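Local coordinates for mRNA export protein (PDB 4WPM), which probably takes part in exporting mRNA from the nucleus to the cytoplasm, this chain being the RRM domain of the longer Mex67 protein, at residues K19-I24 against Y66-V71. Sequence-based numbering, arbitrary orientation.
Sequences KTVIKI and YVWLKV
The side chain of Lys23 fills the cleft between the rings of Tyr66 and Trp68, a worked example of how an aliphatic chain and its ammonium group can serve two aromatic neighbours at once. Its CG lies over the six-membered ring of Trp68, 3.9 Å from the centroid, while CD follows the same face toward CH2. A bend at chi3 (60°) then carries CE over the centre of the Tyr66 ring, 3.6 Å above its plane, and NZ completes a cation-pi contact 4.1 Å from that centroid. An alanine in place of Tyr66 removes the ring under CE and NZ, and would probably leave a gap and the ammonium without its cation-pi partner. Val21 CG1 abuts the edge of the indole, 3.7 Å from Trp68 CE3. Val21, Lys23 and Trp68 line one face of the antiparallel sheet of an RRM fold, where strands 20-25 and 66-71 are the central pair whose face in many RRMs binds RNA; a sulfate, probably from the crystallisation liquor, lies about 5 Å from the Lys23 side chain. On the other face, Ile24 CD1 presses against Leu69 CD1 at 3.4 Å, the two residues packing on Leu47 and Leu44 of helix 40-51. Ile22 CG1 meets Val71 CG2 at 3.9 Å, the side chains crossing at about a right angle. Between the faces, Ile22 and Leu69 exchange two backbone hydrogen bonds, as do Ile24 and Val67.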
loop_
_atom_site.group_PDB
_atom_site.type_symbol
_atom_site.label_atom_id
_atom_site.label_comp_id
_atom_site.label_asym_id
_atom_site.label_seq_id
_atom_site.Cartn_x
_atom_site.Cartn_y
_atom_site.Cartn_z
ATOM N N LYS A 19 -9.967 9.722 -18.413
ATOM C CA LYS A 19 -9.333 9.775 -17.101
ATOM C C LYS A 19 -8.730 8.427 -16.718
ATOM O O LYS A 19 -9.200 7.376 -17.157
ATOM C CB LYS A 19 -10.343 10.216 -16.040
ATOM C CG LYS A 19 -10.758 11.675 -16.144
ATOM C CD LYS A 19 -9.730 12.594 -15.501
ATOM C CE LYS A 19 -10.258 14.013 -15.362
ATOM N NZ LYS A 19 -9.347 14.872 -14.556
ATOM N N THR A 20 -7.684 8.472 -15.899
ATOM C CA THR A 20 -6.979 7.273 -15.464
ATOM C C THR A 20 -6.610 7.391 -13.988
ATOM O O THR A 20 -6.396 8.494 -13.485
ATOM C CB THR A 20 -5.704 7.042 -16.302
ATOM O OG1 THR A 20 -6.031 7.054 -17.696
ATOM C CG2 THR A 20 -5.050 5.714 -15.949
ATOM N N VAL A 21 -6.530 6.253 -13.303
ATOM C CA VAL A 21 -6.162 6.224 -11.892
ATOM C C VAL A 21 -4.727 5.733 -11.729
ATOM O O VAL A 21 -4.347 4.703 -12.289
ATOM C CB VAL A 21 -7.114 5.322 -11.079
ATOM C CG1 VAL A 21 -6.706 5.291 -9.609
ATOM C CG2 VAL A 21 -8.549 5.803 -11.219
ATOM N N ILE A 22 -3.938 6.479 -10.960
ATOM C CA ILE A 22 -2.555 6.113 -10.672
ATOM C C ILE A 22 -2.366 5.859 -9.180
ATOM O O ILE A 22 -2.825 6.640 -8.347
ATOM C CB ILE A 22 -1.572 7.215 -11.129
ATOM C CG1 ILE A 22 -1.710 7.477 -12.631
ATOM C CG2 ILE A 22 -0.133 6.843 -10.771
ATOM C CD1 ILE A 22 -1.337 6.297 -13.514
ATOM N N LYS A 23 -1.686 4.762 -8.859
ATOM C CA LYS A 23 -1.331 4.439 -7.480
ATOM C C LYS A 23 0.169 4.616 -7.269
ATOM O O LYS A 23 0.978 4.110 -8.049
ATOM C CB LYS A 23 -1.747 3.006 -7.144
ATOM C CG LYS A 23 -3.255 2.791 -7.131
ATOM C CD LYS A 23 -3.642 1.366 -6.735
ATOM C CE LYS A 23 -3.159 0.980 -5.344
ATOM N NZ LYS A 23 -3.589 -0.400 -4.982
ATOM N N ILE A 24 0.528 5.334 -6.208
ATOM C CA ILE A 24 1.927 5.593 -5.878
ATOM C C ILE A 24 2.272 5.040 -4.500
ATOM O O ILE A 24 1.576 5.309 -3.521
ATOM C CB ILE A 24 2.243 7.101 -5.909
ATOM C CG1 ILE A 24 1.890 7.695 -7.275
ATOM C CG2 ILE A 24 3.713 7.350 -5.581
ATOM C CD1 ILE A 24 1.932 9.208 -7.317
ATOM N N TYR A 66 -0.613 4.289 0.188
ATOM C CA TYR A 66 -0.688 4.683 -1.214
ATOM C C TYR A 66 -1.095 6.137 -1.405
ATOM O O TYR A 66 -1.808 6.713 -0.580
ATOM C CB TYR A 66 -1.685 3.793 -1.960
ATOM C CG TYR A 66 -1.188 2.396 -2.244
ATOM C CD1 TYR A 66 -0.322 2.151 -3.301
ATOM C CD2 TYR A 66 -1.591 1.322 -1.463
ATOM C CE1 TYR A 66 0.132 0.875 -3.569
ATOM C CE2 TYR A 66 -1.141 0.042 -1.724
ATOM C CZ TYR A 66 -0.279 -0.176 -2.778
ATOM O OH TYR A 66 0.173 -1.447 -3.045
ATOM N N VAL A 67 -0.628 6.718 -2.506
ATOM C CA VAL A 67 -1.130 7.994 -2.995
ATOM C C VAL A 67 -1.896 7.748 -4.290
ATOM O O VAL A 67 -1.369 7.140 -5.224
ATOM C CB VAL A 67 0.005 9.009 -3.243
ATOM C CG1 VAL A 67 -0.534 10.283 -3.893
ATOM C CG2 VAL A 67 0.724 9.335 -1.948
ATOM N N TRP A 68 -3.136 8.221 -4.339
ATOM C CA TRP A 68 -3.995 8.023 -5.500
ATOM C C TRP A 68 -4.070 9.312 -6.305
ATOM O O TRP A 68 -4.213 10.388 -5.732
ATOM C CB TRP A 68 -5.398 7.587 -5.071
ATOM C CG TRP A 68 -5.432 6.297 -4.309
ATOM C CD1 TRP A 68 -5.016 6.088 -3.026
ATOM C CD2 TRP A 68 -5.923 5.036 -4.780
ATOM N NE1 TRP A 68 -5.210 4.775 -2.673
ATOM C CE2 TRP A 68 -5.767 4.108 -3.732
ATOM C CE3 TRP A 68 -6.476 4.603 -5.989
ATOM C CZ2 TRP A 68 -6.143 2.772 -3.856
ATOM C CZ3 TRP A 68 -6.849 3.275 -6.109
ATOM C CH2 TRP A 68 -6.682 2.376 -5.049
ATOM N N LEU A 69 -3.955 9.197 -7.624
ATOM C CA LEU A 69 -4.060 10.352 -8.513
ATOM C C LEU A 69 -4.982 10.046 -9.683
ATOM O O LEU A 69 -4.906 8.974 -10.284
ATOM C CB LEU A 69 -2.682 10.768 -9.033
ATOM C CG LEU A 69 -1.662 11.202 -7.983
ATOM C CD1 LEU A 69 -0.307 11.427 -8.631
ATOM C CD2 LEU A 69 -2.132 12.458 -7.272
ATOM N N LYS A 70 -5.852 11.002 -9.996
ATOM C CA LYS A 70 -6.735 10.901 -11.148
ATOM C C LYS A 70 -6.240 11.841 -12.248
ATOM O O LYS A 70 -6.214 13.059 -12.063
ATOM C CB LYS A 70 -8.170 11.233 -10.733
ATOM C CG LYS A 70 -9.239 10.449 -11.472
ATOM C CD LYS A 70 -10.596 10.638 -10.809
ATOM C CE LYS A 70 -11.644 9.703 -11.391
ATOM N NZ LYS A 70 -13.029 10.186 -11.132
ATOM N N VAL A 71 -5.846 11.269 -13.383
ATOM C CA VAL A 71 -5.223 12.032 -14.465
ATOM C C VAL A 71 -5.667 11.526 -15.836
ATOM O O VAL A 71 -6.184 10.415 -15.953
ATOM C CB VAL A 71 -3.681 11.962 -14.383
ATOM C CG1 VAL A 71 -3.186 12.546 -13.067
ATOM C CG2 VAL A 71 -3.195 10.524 -14.548
#